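Long-range contacts in putative O-GlcNAcase nagJ (Clostridium perfringens, PDB 6PV5), which probably acts as a hexosaminidase that cleaves N-acetylhexosamine linkages, this chain holding the catalytic part of a longer protein: residues 531-542 against 558-569; 335-343 against 354-364. All coordinates share one frame; numbering follows the deposited sequence.

Contact 1: 531-542 against 558-569; sequences FSKMVQVPNKLR and LSKFEIYGNAGL
Phe531 lays one face of its ring flat against the backbone at Gly568, whose CA stands 3.5 Å from the ring centroid, 14° off the normal, in a CH-pi contact. With no side chain at Gly565 or Gly568, the axes of 531-542 and 558-569 approach to 7.2 Å. A second CH-pi contact joins Met534 to Phe561: the thioether bends at its last torsion (chi3 63°), which brings CE over the Phe561 face, 4.0 Å from the centroid, while SD adds an oblique Met-aromatic contact. The same ring meets Val537 CG2 and Pro538 CG at its edge.

Val535 CG2 drops as a knob among Glu562, Gly565, Asn566 and Leu569, closest to Asn566 OD1 at 3.4 Å. Further along, Leu541 CD1 meets Leu558 CD2 at 3.7 Å, the two side chains crossing at about a right angle.

Polar links run through water. Where Pro538 kinks its helix, one water donates to Val535 O (2.7 Å) and to Glu562 OE1 and accepts from Asn539 N; a second donates to Glu562 OE1 (2.6 Å) and accepts from Arg542 NH2. Arg542 NE has its salt bridge with Asp555.

Segments 531-542 and 558-569 run antiparallel at 155°; the helices they belong to, 521-544 and 548-579, form a helical hairpin in the region that matches the hyaluronidase post-catalytic domain-like family, with knobs-into-holes packing at Val535.

Contact 2: 335-343 against 354-364; sequences LITVPVEYW and KTYTKEFAETL. With EDO (1,2-ethanediol), chain F.
Tyr356 is clamped between Val340 and Phe360: Val340 CB lies over one face of the phenol, 3.9 Å from its centroid, and Phe360 CB sits against the opposite face. Its hydroxyl accepts an almost straight bond from Val340 N (3.0 Å, 176°) and also pairs with Gln314. Pro339 CB packs at the edge of this ring, and Thr337 CG2 approaches the edge of Phe360 at 4.0 Å from CZ. This part is tight and, beyond the phenol hydroxyl, apolar.

Toward the start of the helix the contact is polar but still tight: buried Glu341 slides past Tyr356, placing OE1 where Thr357 OG1 donates to its anti lone pair at 2.7 Å. OE2 takes a salt bridge from Arg309 and a 2.6 Å bond from ethanediol O1, to which Tyr356 N also donates, so the diol bridges the carboxylate and the first helical turn. The looser, more exposed side is Lys354, whose NZ makes a long salt bridge to Glu341 OE2 (3.7 Å) and a hydrogen bond to Ser346 O.

Strand 336-338 lies between barrel strands 298-302 and 369-372; helix 355-363 packs outside, where Leu318 of helix 311-326 touches Thr337 and Phe360, and Tyr395 of helix 385-395 touches Pro339 and Phe360.

The two contacts belong to different parts of the chain and do not touch: their centres are 48 Å apart, their nearest atoms about 28 Å, and they lie on opposite sides of the chain's centre. Contact 2 joins the fifth strand of the eight-stranded parallel barrel to the helix that follows it, and it is the one near the predicted active site. The side chain of Val340 is about 8 Å from that of Asp305, the predicted proton donor, to which Tyr342 OH is hydrogen-bonded. Contact 1 comes later in the chain and joins two long helices beyond the barrel, far from that acid.

Contact 1: 531-542 against 558-569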
loop_
_atom_site.group_PDB
_atom_site.type_symbol
_atom_site.label_atom_id
_atom_site.label_comp_id
_atom_site.label_asym_id
_atom_site.label_seq_id
_atom_site.Cartn_x
_atom_site.Cartn_y
_atom_site.Cartn_z
ATOM N N PHE A 531 4.341 -14.931 25.659
ATOM C CA PHE A 531 5.747 -15.268 25.501
ATOM C C PHE A 531 5.893 -16.695 24.977
ATOM O O PHE A 531 6.822 -16.977 24.215
ATOM C CB PHE A 531 6.547 -15.041 26.791
ATOM C CG PHE A 531 6.631 -13.615 27.288
ATOM C CD1 PHE A 531 6.753 -12.545 26.408
ATOM C CD2 PHE A 531 6.616 -13.339 28.652
ATOM C CE1 PHE A 531 6.848 -11.240 26.883
ATOM C CE2 PHE A 531 6.715 -12.037 29.127
ATOM C CZ PHE A 531 6.831 -10.986 28.238
ATOM N N SER A 532 4.969 -17.587 25.364
ATOM C CA SER A 532 5.033 -18.955 24.866
ATOM C C SER A 532 4.700 -18.988 23.374
ATOM O O SER A 532 5.250 -19.799 22.641
ATOM C CB SER A 532 4.138 -19.899 25.634
ATOM O OG SER A 532 4.414 -19.799 27.023
ATOM N N LYS A 533 3.783 -18.128 22.928
ATOM C CA LYS A 533 3.450 -18.118 21.510
ATOM C C LYS A 533 4.646 -17.582 20.729
ATOM O O LYS A 533 4.966 -18.109 19.675
ATOM C CB LYS A 533 2.200 -17.277 21.245
ATOM C CG LYS A 533 0.911 -17.844 21.820
ATOM C CD LYS A 533 -0.200 -16.834 21.738
ATOM C CE LYS A 533 -1.463 -17.315 22.413
ATOM N NZ LYS A 533 -2.499 -16.256 22.446
ATOM N N MET A 534 5.327 -16.578 21.293
ATOM C CA MET A 534 6.495 -15.965 20.681
ATOM C C MET A 534 7.591 -17.012 20.503
ATOM O O MET A 534 8.292 -17.017 19.489
ATOM C CB MET A 534 7.031 -14.794 21.521
ATOM C CG MET A 534 6.071 -13.604 21.596
ATOM S SD MET A 534 6.685 -12.223 22.609
ATOM C CE MET A 534 8.165 -11.702 21.745
ATOM N N VAL A 535 7.730 -17.901 21.494
ATOM C CA VAL A 535 8.711 -18.973 21.401
ATOM C C VAL A 535 8.395 -19.891 20.218
ATOM O O VAL A 535 9.312 -20.324 19.527
ATOM C CB VAL A 535 8.875 -19.759 22.718
ATOM C CG1 VAL A 535 9.650 -21.057 22.521
ATOM C CG2 VAL A 535 9.556 -18.899 23.774
ATOM N N GLN A 536 7.111 -20.176 19.984
ATOM C CA GLN A 536 6.721 -21.251 19.075
ATOM C C GLN A 536 6.575 -20.800 17.620
ATOM O O GLN A 536 6.714 -21.619 16.713
ATOM C CB GLN A 536 5.350 -21.816 19.447
ATOM C CG GLN A 536 5.251 -22.440 20.827
ATOM C CD GLN A 536 3.798 -22.734 21.110
ATOM O OE1 GLN A 536 3.174 -23.564 20.444
ATOM N NE2 GLN A 536 3.238 -22.040 22.090
ATOM N N VAL A 537 6.185 -19.545 17.369
ATOM C CA VAL A 537 5.769 -19.239 16.006
ATOM C C VAL A 537 6.940 -19.209 15.014
ATOM O O VAL A 537 6.733 -19.579 13.869
ATOM C CB VAL A 537 4.822 -18.023 15.879
ATOM C CG1 VAL A 537 3.594 -18.116 16.780
ATOM C CG2 VAL A 537 5.530 -16.702 16.050
ATOM N N PRO A 538 8.196 -18.820 15.373
ATOM C CA PRO A 538 9.295 -18.777 14.402
ATOM C C PRO A 538 9.548 -20.095 13.661
ATOM O O PRO A 538 9.533 -20.123 12.434
ATOM C CB PRO A 538 10.492 -18.308 15.240
ATOM C CG PRO A 538 9.820 -17.490 16.319
ATOM C CD PRO A 538 8.636 -18.356 16.700
ATOM N N ASN A 539 9.689 -21.195 14.407
ATOM C CA ASN A 539 9.875 -22.509 13.809
ATOM C C ASN A 539 8.705 -22.851 12.901
ATOM O O ASN A 539 8.912 -23.425 11.818
ATOM C CB ASN A 539 10.051 -23.601 14.870
ATOM C CG ASN A 539 11.464 -23.660 15.424
ATOM O OD1 ASN A 539 12.294 -22.808 15.118
ATOM N ND2 ASN A 539 11.753 -24.666 16.238
ATOM N N LYS A 540 7.475 -22.532 13.356
ATOM C CA LYS A 540 6.326 -22.911 12.545
ATOM C C LYS A 540 6.315 -22.106 11.247
ATOM O O LYS A 540 5.968 -22.637 10.190
ATOM C CB LYS A 540 4.985 -22.659 13.238
ATOM C CG LYS A 540 4.644 -23.498 14.462
ATOM C CD LYS A 540 3.562 -22.772 15.259
ATOM C CE LYS A 540 3.345 -23.266 16.675
ATOM N NZ LYS A 540 2.561 -24.521 16.713
ATOM N N LEU A 541 6.656 -20.807 11.338
ATOM C CA LEU A 541 6.733 -19.996 10.132
ATOM C C LEU A 541 7.900 -20.445 9.250
ATOM O O LEU A 541 7.762 -20.483 8.031
ATOM C CB LEU A 541 6.860 -18.519 10.509
ATOM C CG LEU A 541 5.571 -17.904 11.050
ATOM C CD1 LEU A 541 5.870 -16.584 11.732
ATOM C CD2 LEU A 541 4.560 -17.734 9.914
ATOM N N ARG A 542 9.044 -20.797 9.860
ATOM C CA ARG A 542 10.190 -21.165 9.039
ATOM C C ARG A 542 9.869 -22.455 8.285
ATOM O O ARG A 542 10.279 -22.657 7.138
ATOM C CB ARG A 542 11.474 -21.256 9.862
ATOM C CG ARG A 542 12.731 -21.419 9.010
ATOM C CD ARG A 542 13.946 -21.431 9.915
ATOM N NE ARG A 542 14.058 -20.243 10.743
ATOM C CZ ARG A 542 13.807 -20.148 12.052
ATOM N NH1 ARG A 542 13.387 -21.199 12.743
ATOM N NH2 ARG A 542 13.959 -18.977 12.656
ATOM N N LEU A 558 12.690 -13.234 13.062
ATOM C CA LEU A 558 12.017 -14.380 13.645
ATOM C C LEU A 558 12.895 -15.039 14.715
ATOM O O LEU A 558 12.386 -15.481 15.735
ATOM C CB LEU A 558 11.705 -15.386 12.536
ATOM C CG LEU A 558 10.559 -15.023 11.591
ATOM C CD1 LEU A 558 10.594 -15.940 10.384
ATOM C CD2 LEU A 558 9.204 -15.162 12.274
ATOM N N SER A 559 14.209 -15.134 14.464
ATOM C CA SER A 559 15.141 -15.744 15.399
ATOM C C SER A 559 15.211 -14.914 16.671
ATOM O O SER A 559 15.219 -15.475 17.762
ATOM C CB SER A 559 16.526 -15.897 14.775
ATOM O OG SER A 559 16.414 -16.640 13.572
ATOM N N LYS A 560 15.298 -13.586 16.505
ATOM C CA LYS A 560 15.328 -12.679 17.637
ATOM C C LYS A 560 14.018 -12.793 18.418
ATOM O O LYS A 560 14.031 -12.747 19.651
ATOM C CB LYS A 560 15.590 -11.233 17.206
ATOM C CG LYS A 560 15.816 -10.283 18.371
ATOM C CD LYS A 560 16.630 -9.086 18.037
ATOM C CE LYS A 560 16.876 -8.212 19.242
ATOM N NZ LYS A 560 17.749 -7.064 18.859
ATOM N N PHE A 561 12.908 -12.991 17.697
ATOM C CA PHE A 561 11.581 -13.036 18.308
ATOM C C PHE A 561 11.478 -14.235 19.251
ATOM O O PHE A 561 10.894 -14.130 20.316
ATOM C CB PHE A 561 10.515 -13.207 17.227
ATOM C CG PHE A 561 9.074 -12.976 17.609
ATOM C CD1 PHE A 561 8.608 -11.707 17.937
ATOM C CD2 PHE A 561 8.151 -14.013 17.540
ATOM C CE1 PHE A 561 7.260 -11.489 18.225
ATOM C CE2 PHE A 561 6.804 -13.792 17.820
ATOM C CZ PHE A 561 6.352 -12.532 18.153
ATOM N N GLU A 562 12.062 -15.365 18.844
ATOM C CA GLU A 562 12.088 -16.571 19.657
ATOM C C GLU A 562 12.827 -16.322 20.968
ATOM O O GLU A 562 12.366 -16.770 22.012
ATOM C CB GLU A 562 12.746 -17.726 18.901
ATOM C CG GLU A 562 12.560 -19.057 19.610
ATOM C CD GLU A 562 13.125 -20.272 18.893
ATOM O OE1 GLU A 562 12.851 -20.446 17.693
ATOM O OE2 GLU A 562 13.818 -21.055 19.548
ATOM N N ILE A 563 13.965 -15.619 20.906
ATOM C CA ILE A 563 14.765 -15.279 22.078
ATOM C C ILE A 563 14.009 -14.320 23.009
ATOM O O ILE A 563 14.098 -14.472 24.234
ATOM C CB ILE A 563 16.135 -14.688 21.676
ATOM C CG1 ILE A 563 16.944 -15.606 20.752
ATOM C CG2 ILE A 563 16.947 -14.270 22.906
ATOM C CD1 ILE A 563 18.290 -15.013 20.363
ATOM N N TYR A 564 13.317 -13.305 22.449
ATOM C CA TYR A 564 12.448 -12.453 23.251
ATOM C C TYR A 564 11.433 -13.310 24.018
ATOM O O TYR A 564 11.214 -13.080 25.199
ATOM C CB TYR A 564 11.680 -11.434 22.400
ATOM C CG TYR A 564 12.423 -10.153 22.156
ATOM C CD1 TYR A 564 12.760 -9.321 23.217
ATOM C CD2 TYR A 564 12.767 -9.762 20.871
ATOM C CE1 TYR A 564 13.449 -8.142 23.008
ATOM C CE2 TYR A 564 13.469 -8.588 20.650
ATOM C CZ TYR A 564 13.799 -7.776 21.716
ATOM O OH TYR A 564 14.446 -6.590 21.526
ATOM N N GLY A 565 10.819 -14.291 23.347
ATOM C CA GLY A 565 9.880 -15.180 24.024
ATOM C C GLY A 565 10.493 -15.801 25.285
ATOM O O GLY A 565 9.936 -15.714 26.388
ATOM N N ASN A 566 11.681 -16.390 25.102
ATOM C CA ASN A 566 12.428 -17.047 26.165
ATOM C C ASN A 566 12.839 -16.050 27.241
ATOM O O ASN A 566 12.756 -16.361 28.432
ATOM C CB ASN A 566 13.627 -17.808 25.597
ATOM C CG ASN A 566 13.175 -19.102 24.961
ATOM O OD1 ASN A 566 12.311 -19.782 25.511
ATOM N ND2 ASN A 566 13.721 -19.439 23.808
ATOM N N ALA A 567 13.255 -14.844 26.823
ATOM C CA ALA A 567 13.669 -13.843 27.793
ATOM C C ALA A 567 12.457 -13.414 28.616
ATOM O O ALA A 567 12.572 -13.165 29.823
ATOM C CB ALA A 567 14.327 -12.680 27.092
ATOM N N GLY A 568 11.287 -13.338 27.960
ATOM C CA GLY A 568 10.069 -12.941 28.650
ATOM C C GLY A 568 9.646 -14.002 29.672
ATOM O O GLY A 568 9.296 -13.671 30.796
ATOM N N LEU A 569 9.690 -15.276 29.273
ATOM C CA LEU A 569 9.414 -16.386 30.183
ATOM C C LEU A 569 10.347 -16.345 31.398
ATOM O O LEU A 569 9.886 -16.553 32.521
ATOM C CB LEU A 569 9.518 -17.721 29.440
ATOM C CG LEU A 569 8.417 -17.956 28.410
ATOM C CD1 LEU A 569 8.657 -19.237 27.608
ATOM C CD2 LEU A 569 7.038 -17.939 29.085
HETATM O O HOH W 1 10.327 -21.390 17.294
HETATM O O HOH W 2 13.908 -19.397 15.602
#

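Contact 2: 335-343 against 354-364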
loop_
_atom_site.group_PDB
_atom_site.type_symbol
_atom_site.label_atom_id
_atom_site.label_comp_id
_atom_site.label_asym_id
_atom_site.label_seq_id
_atom_site.Cartn_x
_atom_site.Cartn_y
_atom_site.Cartn_z
ATOM N N LEU A 335 -0.015 15.852 -15.199
ATOM C CA LEU A 335 1.322 15.877 -14.640
ATOM C C LEU A 335 1.211 15.801 -13.116
ATOM O O LEU A 335 0.213 16.241 -12.543
ATOM C CB LEU A 335 1.979 17.197 -15.041
ATOM C CG LEU A 335 3.404 17.431 -14.534
ATOM C CD1 LEU A 335 4.372 16.421 -15.131
ATOM C CD2 LEU A 335 3.875 18.838 -14.863
ATOM N N ILE A 336 2.244 15.228 -12.484
ATOM C CA ILE A 336 2.299 15.073 -11.038
ATOM C C ILE A 336 3.574 15.745 -10.565
ATOM O O ILE A 336 4.591 15.662 -11.249
ATOM C CB ILE A 336 2.304 13.576 -10.676
ATOM C CG1 ILE A 336 0.961 12.918 -10.995
ATOM C CG2 ILE A 336 2.731 13.369 -9.224
ATOM C CD1 ILE A 336 0.976 11.403 -10.865
ATOM N N THR A 337 3.506 16.440 -9.424
ATOM C CA THR A 337 4.717 17.057 -8.901
ATOM C C THR A 337 4.798 16.884 -7.384
ATOM O O THR A 337 3.825 16.490 -6.739
ATOM C CB THR A 337 4.814 18.537 -9.309
ATOM O OG1 THR A 337 6.135 18.993 -9.032
ATOM C CG2 THR A 337 3.835 19.438 -8.591
ATOM N N VAL A 338 5.971 17.205 -6.830
ATOM C CA VAL A 338 6.148 17.329 -5.391
ATOM C C VAL A 338 7.024 18.551 -5.140
ATOM O O VAL A 338 8.086 18.700 -5.739
ATOM C CB VAL A 338 6.717 16.052 -4.715
ATOM C CG1 VAL A 338 8.094 15.699 -5.236
ATOM C CG2 VAL A 338 6.798 16.207 -3.199
ATOM N N PRO A 339 6.601 19.456 -4.230
ATOM C CA PRO A 339 7.329 20.697 -3.980
ATOM C C PRO A 339 8.586 20.480 -3.139
ATOM O O PRO A 339 8.788 19.399 -2.581
ATOM C CB PRO A 339 6.338 21.586 -3.211
ATOM C CG PRO A 339 5.074 20.769 -3.031
ATOM C CD PRO A 339 5.367 19.349 -3.451
ATOM N N VAL A 340 9.404 21.535 -3.041
ATOM C CA VAL A 340 10.522 21.578 -2.118
ATOM C C VAL A 340 9.983 21.503 -0.683
ATOM O O VAL A 340 10.507 20.740 0.118
ATOM C CB VAL A 340 11.402 22.825 -2.350
ATOM C CG1 VAL A 340 12.417 23.030 -1.236
ATOM C CG2 VAL A 340 12.096 22.796 -3.704
ATOM N N GLU A 341 8.934 22.286 -0.380
ATOM C CA GLU A 341 8.301 22.294 0.932
ATOM C C GLU A 341 7.183 21.256 0.929
ATOM O O GLU A 341 6.022 21.584 0.705
ATOM C CB GLU A 341 7.848 23.716 1.321
ATOM C CG GLU A 341 9.008 24.672 1.575
ATOM C CD GLU A 341 8.749 26.169 1.754
ATOM O OE1 GLU A 341 7.617 26.651 1.495
ATOM O OE2 GLU A 341 9.701 26.868 2.140
ATOM N N TYR A 342 7.532 19.982 1.155
ATOM C CA TYR A 342 6.577 18.938 0.830
ATOM C C TYR A 342 5.850 18.437 2.067
ATOM O O TYR A 342 4.958 17.614 1.927
ATOM C CB TYR A 342 7.196 17.777 0.047
ATOM C CG TYR A 342 8.409 17.132 0.669
ATOM C CD1 TYR A 342 9.689 17.520 0.304
ATOM C CD2 TYR A 342 8.275 16.129 1.624
ATOM C CE1 TYR A 342 10.812 16.947 0.884
ATOM C CE2 TYR A 342 9.385 15.538 2.198
ATOM C CZ TYR A 342 10.651 15.950 1.838
ATOM O OH TYR A 342 11.728 15.374 2.447
ATOM N N TRP A 343 6.230 18.923 3.256
ATOM C CA TRP A 343 5.458 18.600 4.450
ATOM C C TRP A 343 4.754 19.852 4.979
ATOM O O TRP A 343 5.207 20.971 4.771
ATOM C CB TRP A 343 6.308 17.843 5.496
ATOM C CG TRP A 343 7.438 18.609 6.113
ATOM C CD1 TRP A 343 7.421 19.245 7.323
ATOM C CD2 TRP A 343 8.754 18.825 5.575
ATOM N NE1 TRP A 343 8.618 19.853 7.568
ATOM C CE2 TRP A 343 9.471 19.574 6.530
ATOM C CE3 TRP A 343 9.409 18.437 4.397
ATOM C CZ2 TRP A 343 10.795 19.963 6.334
ATOM C CZ3 TRP A 343 10.721 18.820 4.207
ATOM C CH2 TRP A 343 11.401 19.587 5.155
ATOM N N LYS A 354 4.665 30.265 3.786
ATOM C CA LYS A 354 6.052 30.627 3.500
ATOM C C LYS A 354 6.223 31.048 2.036
ATOM O O LYS A 354 5.428 30.675 1.189
ATOM C CB LYS A 354 7.014 29.513 3.926
ATOM C CG LYS A 354 7.546 29.679 5.344
ATOM C CD LYS A 354 8.031 28.414 5.990
ATOM C CE LYS A 354 9.467 28.081 5.657
ATOM N NZ LYS A 354 9.727 26.629 5.853
ATOM N N THR A 355 7.287 31.804 1.748
ATOM C CA THR A 355 7.494 32.374 0.425
ATOM C C THR A 355 7.505 31.291 -0.653
ATOM O O THR A 355 6.777 31.401 -1.642
ATOM C CB THR A 355 8.773 33.222 0.372
ATOM O OG1 THR A 355 8.779 34.098 1.496
ATOM C CG2 THR A 355 8.898 34.035 -0.898
ATOM N N TYR A 356 8.324 30.242 -0.482
ATOM C CA TYR A 356 8.402 29.246 -1.549
ATOM C C TYR A 356 7.013 28.709 -1.902
ATOM O O TYR A 356 6.650 28.622 -3.076
ATOM C CB TYR A 356 9.439 28.144 -1.279
ATOM C CG TYR A 356 9.309 26.970 -2.226
ATOM C CD1 TYR A 356 10.082 26.889 -3.374
ATOM C CD2 TYR A 356 8.368 25.977 -2.010
ATOM C CE1 TYR A 356 9.961 25.826 -4.260
ATOM C CE2 TYR A 356 8.200 24.932 -2.909
ATOM C CZ TYR A 356 9.009 24.849 -4.030
ATOM O OH TYR A 356 8.857 23.828 -4.921
ATOM N N THR A 357 6.238 28.339 -0.876
ATOM C CA THR A 357 4.947 27.704 -1.092
ATOM C C THR A 357 3.987 28.700 -1.730
ATOM O O THR A 357 3.160 28.322 -2.570
ATOM C CB THR A 357 4.365 27.132 0.211
ATOM O OG1 THR A 357 5.189 26.030 0.609
ATOM C CG2 THR A 357 2.940 26.643 0.053
ATOM N N LYS A 358 4.085 29.957 -1.276
ATOM C CA LYS A 358 3.220 31.014 -1.768
ATOM C C LYS A 358 3.417 31.141 -3.281
ATOM O O LYS A 358 2.472 31.047 -4.038
ATOM C CB LYS A 358 3.510 32.316 -1.018
ATOM C CG LYS A 358 2.761 33.540 -1.517
ATOM C CD LYS A 358 3.041 34.783 -0.693
ATOM C CE LYS A 358 2.298 35.998 -1.208
ATOM N NZ LYS A 358 0.858 35.703 -1.415
ATOM N N GLU A 359 4.668 31.290 -3.696
ATOM C CA GLU A 359 5.032 31.477 -5.088
ATOM C C GLU A 359 4.767 30.211 -5.897
ATOM O O GLU A 359 4.207 30.292 -6.991
ATOM C CB GLU A 359 6.491 31.920 -5.156
ATOM C CG GLU A 359 6.714 33.209 -4.390
ATOM C CD GLU A 359 8.058 33.861 -4.626
ATOM O OE1 GLU A 359 8.949 33.182 -5.189
ATOM O OE2 GLU A 359 8.210 35.050 -4.240
ATOM N N PHE A 360 5.151 29.044 -5.352
ATOM C CA PHE A 360 4.931 27.792 -6.057
ATOM C C PHE A 360 3.435 27.573 -6.287
ATOM O O PHE A 360 3.018 27.302 -7.418
ATOM C CB PHE A 360 5.655 26.614 -5.386
ATOM C CG PHE A 360 5.606 25.311 -6.150
ATOM C CD1 PHE A 360 6.483 25.058 -7.198
ATOM C CD2 PHE A 360 4.672 24.327 -5.831
ATOM C CE1 PHE A 360 6.422 23.854 -7.895
ATOM C CE2 PHE A 360 4.623 23.119 -6.517
ATOM C CZ PHE A 360 5.509 22.881 -7.547
ATOM N N ALA A 361 2.627 27.693 -5.221
ATOM C CA ALA A 361 1.210 27.378 -5.308
ATOM C C ALA A 361 0.456 28.392 -6.181
ATOM O O ALA A 361 -0.448 28.021 -6.927
ATOM C CB ALA A 361 0.604 27.298 -3.925
ATOM N N GLU A 362 0.807 29.673 -6.058
ATOM C CA GLU A 362 0.118 30.735 -6.779
ATOM C C GLU A 362 0.391 30.602 -8.274
ATOM O O GLU A 362 -0.516 30.797 -9.067
ATOM C CB GLU A 362 0.572 32.108 -6.278
ATOM N N THR A 363 1.628 30.238 -8.647
ATOM C CA THR A 363 2.008 30.115 -10.047
ATOM C C THR A 363 1.460 28.851 -10.712
ATOM O O THR A 363 1.184 28.876 -11.904
ATOM C CB THR A 363 3.530 30.145 -10.206
ATOM O OG1 THR A 363 3.960 31.272 -9.458
ATOM C CG2 THR A 363 4.003 30.262 -11.637
ATOM N N LEU A 364 1.317 27.744 -9.972
ATOM C CA LEU A 364 1.183 26.427 -10.588
ATOM C C LEU A 364 -0.237 26.200 -11.094
ATOM O O LEU A 364 -1.172 26.376 -10.328
ATOM C CB LEU A 364 1.534 25.366 -9.537
ATOM C CG LEU A 364 1.593 23.924 -10.043
ATOM C CD1 LEU A 364 2.801 23.739 -10.957
ATOM C CD2 LEU A 364 1.643 22.928 -8.879
HETATM C C1 EDO F . 10.831 30.031 2.660
HETATM O O1 EDO F . 9.840 29.471 1.845
HETATM C C2 EDO F . 12.008 29.980 1.856
HETATM O O2 EDO F . 11.619 30.672 0.695
HETATM O O HOH W 3 4.944 23.704 -0.695
#